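Local coordinates for protein putative ribose 5-phosphate isomerase (Leishmania infantum, PDB 6FXW) that probably interconverts ribose 5-phosphate and ribulose 5-phosphate in the pentose phosphate pathway, as a type B isomerase of the LacAB/RpiB family, at residues Thr19-Glu22 and Ile23-Val27; Gly77-Ile80 and Ala81-Phe85; Thr98-Leu101 and Ser102-Asn106. One frame throughout, in Å; residues are numbered along the deposited sequence.

Contact 1: residues Thr19-Glu22 and Ile23-Val27; sequences THQE and IMDMV
Gln21 and Asp25, one helical turn apart, are joined by a side-chain hydrogen bond: Gln21 NE2 donates an N-H to Asp25 OD1, with 3.0 Å between NE2 and OD1. The acceptor lies in the amide plane of Gln21, but the amide reaches OD1 from above the carboxylate plane, and the two flat groups are turned 45° against each other. Gln21 CG stands anti to the backbone N and the chain then bends (chi2 61°), which swings its amide forward along the helix to Asp25.

Four main-chain i to i+4 bonds tie the segments together. Ile23 N meets Thr19 O at 3.0 Å, and Met24 N, Asp25 N and Met26 N follow in turn on the carbonyls of His20, Gln21 and Glu22; that of Asp25 N to Gln21 O joins the same two residues as the side-chain bond.

In the conformer described, one of two, Met24 SD lies at the edge of the His20 imidazole, 5.3 Å from the ring centroid, a Met-aromatic contact; His20 ND1 is hydrogen-bonded to Tyr17 O. The remaining contacts are van der Waals: Ile23 CD1 comes within 3.9 Å of Thr19 OG1, while its CG1 packs on Thr19 O at 3.4 Å.

The segments make up most of helix 20-29, the crossover between strands 6-12 and 33-38. Ile23 and Met24 rest on Leu10, Met24 also on Tyr38, whose ring stacks on His20, and Thr19, Glu22, Ile23 and Met26 face helix 120-131.

Contact 2: residues Gly77-Ile80 and Ala81-Phe85; sequences GMSI and AANKF
Helix 76-83, nearly whole, and the residues just after it form this contact; the helix follows strand 67-72 in the parallel alpha/beta fold, and all the touching residues are buried. Ser79 and Asn83 make its polar feature. Ser79 O receives two N-H groups of the same residue: Asn83 N at 3.1 Å in the regular helical bond, and Asn83 ND2 at 2.9 Å in a weak one, bent to 120° at the hydrogen. Asn83 CG lies beside its own backbone N (chi1 -78°), a turn that folds the amide back toward the preceding turn. The other end of the amide has its own partner, since OD1 accepts from Ala90 N; the side chain thus links the helix to strand 90-92.

Upstream, the small residues pack directly on the main chain. Ala81 N bonds to Gly77 O and Ala82 N to Met78 O, the former nearly straight at 172°. The methyl carbons also press on these carbonyl oxygens, with Ala82 CB 3.2 Å from Met78 O and Ala81 CB 3.4 Å from Gly77 O.

Toward the C-terminal end the i to i+4 pattern gives way to i to i+3. Lys84 N makes only a weak bond to Ile80 O, at 3.4 Å, and also bonds Ala81 O at 3.1 Å; Phe85 N bonds Ala82 O in the same way. Lys84 CG lies 3.5 Å from Ile80 O. The ammonium group serves the subunit interface, with a salt bridge to Glu152 and hydrogen bonds to Ile88 O and Asn83 O, all of the second subunit.

Inward, Met78 and Ala82 settle on Leu70 of strand 67-72, Met78 and Ser79 on Cys112 of strand 110-114, and Ala82 and Phe85 on Cys57 of helix 49-61.

Contact 3: residues Thr98-Leu101 and Ser102-Asn106; sequences TAQL and SRQHN
Leu101 and His105 run alongside each other, with Leu101 CD2 off-centre over one face of the imidazole in a CH-pi contact, 3.8 Å from the ring centroid. The nearest ring atom is His105 CE1, 3.6 Å from Leu101 CD2. A sulfate ion, probably from the crystallisation liquor, lies about 4 Å from the His105 side chain.

Beside them Gln100 reaches out fully extended, CG anti to the backbone N, so that NE2 bonds to Gln104 OE1 at 3.0 Å. This bond is straight at the hydrogen (172°) and in the amide plane of Gln100, yet it meets OE1 from above the other amide's plane; the two amides stand almost perpendicular, 85° apart.

Ser102 OG, held between its backbone N and carbonyl carbon (chi1 69°), turns back to hydrogen-bond Ala99 O, as donor, at 2.8 Å. At the C-terminal end Leu101 O takes two N-H groups, from His105 N at 2.8 Å and Asn106 N at 3.3 Å.

Helix 96-104 is the crossover between strands 90-92 and 110-114. Ala99, Gln100, Ser102 and Arg103 touch Thr129 and Phe130 of helix 120-131, His105 stacks on His141 of helix 139-155, and Thr98 and Ser102 pack on Ile76 of the second subunit.

Contacts 1, 2 and 3 follow one another along the chain, each on a single helix: 20-29, 76-83 and 96-104. All three helices flank the same parallel sheet, with strand order 33-38, 6-12, 67-72, 110-114, 90-92. Contacts 1 and 2 lie on opposite sides of the chain's centre, with their own centres about 22 Å apart; contact 1 is equally far from contact 3, and the centres of contacts 2 and 3 are about 17 Å apart. No two touch. Helix 120-131 is a neighbour of both contacts 1 and 3. No other chain of the assembly touches contact 1, so of the three, helices 76-83 and 96-104 take part in contacts with the second subunit.

Contact 1: residues Thr19-Glu22 and Ile23-Val27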
loop_
_atom_site.group_PDB
_atom_site.type_symbol
_atom_site.label_atom_id
_atom_site.label_comp_id
_atom_site.label_asym_id
_atom_site.label_seq_id
_atom_site.Cartn_x
_atom_site.Cartn_y
_atom_site.Cartn_z
ATOM N N THR A 19 7.501 -18.710 6.000
ATOM C CA THR A 19 8.110 -18.071 4.833
ATOM C C THR A 19 9.541 -17.684 5.049
ATOM O O THR A 19 10.156 -17.115 4.181
ATOM C CB THR A 19 7.349 -16.791 4.406
ATOM O OG1 THR A 19 7.145 -16.000 5.552
ATOM C CG2 THR A 19 5.976 -17.146 3.753
ATOM N N HIS A 20 10.155 -18.004 6.216
ATOM C CA HIS A 20 11.436 -17.389 6.496
ATOM C C HIS A 20 12.500 -17.866 5.489
ATOM O O HIS A 20 13.435 -17.125 5.129
ATOM C CB HIS A 20 11.941 -17.589 7.974
ATOM C CG HIS A 20 12.482 -18.978 8.284
ATOM N ND1 HIS A 20 11.680 -19.997 8.704
ATOM C CD2 HIS A 20 13.746 -19.427 8.398
ATOM C CE1 HIS A 20 12.420 -21.054 9.004
ATOM N NE2 HIS A 20 13.691 -20.732 8.827
ATOM N N GLN A 21 12.455 -19.152 5.103
ATOM C CA GLN A 21 13.483 -19.587 4.158
ATOM C C GLN A 21 13.334 -18.937 2.771
ATOM O O GLN A 21 14.291 -18.576 2.191
ATOM C CB GLN A 21 13.407 -21.119 4.004
ATOM C CG GLN A 21 14.534 -21.642 3.075
ATOM C CD GLN A 21 15.941 -21.354 3.593
ATOM O OE1 GLN A 21 16.250 -21.702 4.739
ATOM N NE2 GLN A 21 16.776 -20.684 2.806
ATOM N N GLU A 22 12.082 -18.722 2.380
ATOM C CA GLU A 22 11.788 -17.935 1.129
ATOM C C GLU A 22 12.349 -16.522 1.201
ATOM O O GLU A 22 12.939 -16.013 0.276
ATOM C CB GLU A 22 10.302 -18.004 0.856
ATOM C CG GLU A 22 9.830 -17.213 -0.360
ATOM C CD GLU A 22 8.338 -17.354 -0.698
ATOM O OE1 GLU A 22 7.509 -17.924 0.057
ATOM O OE2 GLU A 22 8.009 -16.796 -1.778
ATOM N N ILE A 23 12.211 -15.905 2.362
ATOM C CA ILE A 23 12.791 -14.558 2.554
ATOM C C ILE A 23 14.322 -14.592 2.508
ATOM O O ILE A 23 14.969 -13.754 1.898
ATOM C CB ILE A 23 12.235 -13.918 3.869
ATOM C CG1 ILE A 23 10.718 -13.795 3.740
ATOM C CG2 ILE A 23 12.960 -12.641 4.147
ATOM C CD1 ILE A 23 9.981 -13.405 5.025
ATOM N N MET A 24 14.929 -15.582 3.168
ATOM C CA MET A 24 16.400 -15.709 3.157
ATOM C C MET A 24 16.866 -15.907 1.740
ATOM O O MET A 24 17.826 -15.299 1.331
ATOM C CB MET A 24 16.879 -16.906 3.959
ATOM C CG MET A 24 16.841 -16.641 5.416
ATOM S SD MET A 24 17.180 -18.159 6.308
ATOM C CE MET A 24 18.892 -18.538 5.950
ATOM N N ASP A 25 16.101 -16.705 0.993
ATOM C CA ASP A 25 16.442 -16.906 -0.431
ATOM C C ASP A 25 16.432 -15.632 -1.220
ATOM O O ASP A 25 17.314 -15.364 -2.064
ATOM C CB ASP A 25 15.498 -17.905 -1.102
ATOM C CG ASP A 25 15.658 -19.316 -0.613
ATOM O OD1 ASP A 25 16.656 -19.623 0.023
ATOM O OD2 ASP A 25 14.706 -20.086 -0.724
ATOM N N MET A 26 15.449 -14.765 -0.987
ATOM C CA MET A 26 15.459 -13.407 -1.605
ATOM C C MET A 26 16.643 -12.543 -1.294
ATOM O O MET A 26 17.157 -11.788 -2.144
ATOM C CB MET A 26 14.195 -12.611 -1.234
ATOM C CG MET A 26 12.946 -13.265 -1.631
ATOM S SD MET A 26 11.521 -12.287 -0.973
ATOM C CE MET A 26 10.526 -13.093 -2.031
ATOM N N VAL A 27 17.065 -12.561 -0.018
ATOM C CA VAL A 27 18.178 -11.822 0.390
ATOM C C VAL A 27 19.421 -12.317 -0.386
ATOM O O VAL A 27 20.191 -11.520 -0.913
ATOM C CB VAL A 27 18.417 -11.884 1.895
ATOM C CG1 VAL A 27 19.691 -11.126 2.250
ATOM C CG2 VAL A 27 17.213 -11.318 2.647
#

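Contact 2: residues Gly77-Ile80 and Ala81-Phe85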
loop_
_atom_site.group_PDB
_atom_site.type_symbol
_atom_site.label_atom_id
_atom_site.label_comp_id
_atom_site.label_asym_id
_atom_site.label_seq_id
_atom_site.Cartn_x
_atom_site.Cartn_y
_atom_site.Cartn_z
ATOM N N GLY A 77 5.641 -3.913 15.423
ATOM C CA GLY A 77 6.277 -4.268 16.681
ATOM C C GLY A 77 7.793 -4.308 16.575
ATOM O O GLY A 77 8.530 -3.861 17.440
ATOM N N MET A 78 8.276 -4.911 15.492
ATOM C CA MET A 78 9.702 -4.902 15.203
ATOM C C MET A 78 10.290 -3.547 15.157
ATOM O O MET A 78 11.384 -3.271 15.729
ATOM C CB MET A 78 9.991 -5.689 13.910
ATOM C CG MET A 78 9.751 -7.189 14.022
ATOM S SD MET A 78 10.767 -7.925 15.319
ATOM C CE MET A 78 10.696 -9.644 14.828
ATOM N N SER A 79 9.617 -2.617 14.493
ATOM C CA SER A 79 10.082 -1.223 14.389
ATOM C C SER A 79 10.189 -0.567 15.756
ATOM O O SER A 79 11.204 0.091 16.050
ATOM C CB SER A 79 9.181 -0.360 13.485
ATOM O OG SER A 79 9.327 1.076 13.704
ATOM N N ILE A 80 9.161 -0.756 16.553
ATOM C CA ILE A 80 9.189 -0.151 17.888
ATOM C C ILE A 80 10.313 -0.741 18.738
ATOM O O ILE A 80 11.117 0.000 19.294
ATOM C CB ILE A 80 7.833 -0.310 18.588
ATOM C CG1 ILE A 80 6.739 0.464 17.791
ATOM C CG2 ILE A 80 7.905 0.247 20.000
ATOM C CD1 ILE A 80 5.351 0.055 18.120
ATOM N N ALA A 81 10.338 -2.056 18.816
ATOM C CA ALA A 81 11.328 -2.711 19.681
ATOM C C ALA A 81 12.764 -2.377 19.228
ATOM O O ALA A 81 13.644 -2.064 20.044
ATOM C CB ALA A 81 11.128 -4.169 19.630
ATOM N N ALA A 82 13.047 -2.437 17.933
ATOM C CA ALA A 82 14.419 -2.204 17.446
ATOM C C ALA A 82 14.893 -0.811 17.722
ATOM O O ALA A 82 16.035 -0.530 18.007
ATOM C CB ALA A 82 14.543 -2.546 15.950
ATOM N N ASN A 83 13.962 0.146 17.527
ATOM C CA ASN A 83 14.299 1.550 17.777
ATOM C C ASN A 83 14.601 1.852 19.240
ATOM O O ASN A 83 15.157 2.906 19.542
ATOM C CB ASN A 83 13.274 2.513 17.188
ATOM C CG ASN A 83 13.440 2.702 15.703
ATOM O OD1 ASN A 83 14.522 3.042 15.229
ATOM N ND2 ASN A 83 12.345 2.501 14.930
ATOM N N LYS A 84 14.261 0.959 20.135
ATOM C CA LYS A 84 14.631 1.131 21.548
ATOM C C LYS A 84 16.089 0.891 21.822
ATOM O O LYS A 84 16.603 1.288 22.868
ATOM C CB LYS A 84 13.800 0.271 22.474
ATOM C CG LYS A 84 12.314 0.650 22.489
ATOM C CD LYS A 84 11.971 2.094 22.755
ATOM C CE LYS A 84 10.505 2.372 22.714
ATOM N NZ LYS A 84 10.329 3.799 23.185
ATOM N N PHE A 85 16.794 0.303 20.896
ATOM C CA PHE A 85 18.257 0.141 21.006
ATOM C C PHE A 85 18.981 1.340 20.652
ATOM O O PHE A 85 18.853 1.883 19.597
ATOM C CB PHE A 85 18.767 -1.054 20.164
ATOM C CG PHE A 85 18.545 -2.339 20.820
ATOM C CD1 PHE A 85 17.342 -3.036 20.790
ATOM C CD2 PHE A 85 19.621 -2.962 21.449
ATOM C CE1 PHE A 85 17.194 -4.229 21.474
ATOM C CE2 PHE A 85 19.453 -4.194 22.086
ATOM C CZ PHE A 85 18.263 -4.808 22.108
#

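Contact 3: residues Thr98-Leu101 and Ser102-Asn106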
loop_
_atom_site.group_PDB
_atom_site.type_symbol
_atom_site.label_atom_id
_atom_site.label_comp_id
_atom_site.label_asym_id
_atom_site.label_seq_id
_atom_site.Cartn_x
_atom_site.Cartn_y
_atom_site.Cartn_z
ATOM N N THR A 98 9.287 3.683 0.290
ATOM C CA THR A 98 9.685 3.677 1.673
ATOM C C THR A 98 11.020 2.956 1.877
ATOM O O THR A 98 11.886 3.439 2.603
ATOM C CB THR A 98 8.617 3.097 2.615
ATOM O OG1 THR A 98 8.149 1.818 2.133
ATOM C CG2 THR A 98 7.442 4.044 2.692
ATOM N N ALA A 99 11.190 1.855 1.146
ATOM C CA ALA A 99 12.527 1.203 1.218
ATOM C C ALA A 99 13.635 2.088 0.793
ATOM O O ALA A 99 14.690 2.206 1.461
ATOM C CB ALA A 99 12.522 -0.060 0.387
ATOM N N GLN A 100 13.459 2.789 -0.347
ATOM C CA GLN A 100 14.494 3.692 -0.855
ATOM C C GLN A 100 14.780 4.849 0.071
ATOM O O GLN A 100 15.934 5.119 0.412
ATOM C CB GLN A 100 14.041 4.217 -2.216
ATOM C CG GLN A 100 15.034 5.173 -2.834
ATOM C CD GLN A 100 14.491 5.724 -4.179
ATOM O OE1 GLN A 100 13.831 5.031 -4.883
ATOM N NE2 GLN A 100 14.807 6.963 -4.505
ATOM N N LEU A 101 13.725 5.538 0.539
ATOM C CA LEU A 101 13.908 6.730 1.405
ATOM C C LEU A 101 14.347 6.423 2.833
ATOM O O LEU A 101 15.087 7.204 3.429
ATOM C CB LEU A 101 12.666 7.572 1.375
ATOM C CG LEU A 101 12.331 8.144 0.029
ATOM C CD1 LEU A 101 11.062 8.938 0.018
ATOM C CD2 LEU A 101 13.452 9.055 -0.480
ATOM N N SER A 102 14.061 5.193 3.330
ATOM C CA SER A 102 14.499 4.764 4.646
ATOM C C SER A 102 16.051 4.737 4.651
ATOM O O SER A 102 16.632 4.948 5.697
ATOM C CB SER A 102 14.020 3.408 5.021
ATOM O OG SER A 102 14.608 2.382 4.285
ATOM N N ARG A 103 16.651 4.463 3.485
ATOM C CA ARG A 103 18.101 4.487 3.317
ATOM C C ARG A 103 18.601 5.876 2.909
ATOM O O ARG A 103 19.484 6.440 3.567
ATOM C CB ARG A 103 18.486 3.456 2.278
ATOM C CG ARG A 103 18.173 2.006 2.649
ATOM C CD ARG A 103 18.964 1.476 3.833
ATOM N NE ARG A 103 20.354 1.555 3.492
ATOM C CZ ARG A 103 21.328 2.184 4.155
ATOM N NH1 ARG A 103 21.162 2.721 5.359
ATOM N NH2 ARG A 103 22.541 2.286 3.600
ATOM N N GLN A 104 18.010 6.475 1.869
ATOM C CA GLN A 104 18.471 7.806 1.350
ATOM C C GLN A 104 18.420 8.883 2.371
ATOM O O GLN A 104 19.327 9.727 2.504
ATOM C CB GLN A 104 17.703 8.177 0.099
ATOM C CG GLN A 104 18.061 7.377 -1.113
ATOM C CD GLN A 104 17.533 7.930 -2.386
ATOM O OE1 GLN A 104 16.438 8.424 -2.456
ATOM N NE2 GLN A 104 18.357 7.873 -3.393
ATOM N N HIS A 105 17.306 8.907 3.126
ATOM C CA HIS A 105 17.079 9.967 4.098
ATOM C C HIS A 105 17.391 9.545 5.485
ATOM O O HIS A 105 18.096 10.245 6.220
ATOM C CB HIS A 105 15.611 10.441 4.020
ATOM C CG HIS A 105 15.303 11.147 2.764
ATOM N ND1 HIS A 105 14.010 11.592 2.490
ATOM C CD2 HIS A 105 16.049 11.430 1.679
ATOM C CE1 HIS A 105 14.013 12.133 1.289
ATOM N NE2 HIS A 105 15.230 12.069 0.763
ATOM N N ASN A 106 16.859 8.408 5.933
ATOM C CA ASN A 106 16.969 8.039 7.334
ATOM C C ASN A 106 18.177 7.131 7.669
ATOM O O ASN A 106 18.435 6.905 8.843
ATOM C CB ASN A 106 15.709 7.359 7.825
ATOM C CG ASN A 106 14.442 8.091 7.428
ATOM O OD1 ASN A 106 13.777 7.636 6.492
ATOM N ND2 ASN A 106 14.153 9.255 8.027
#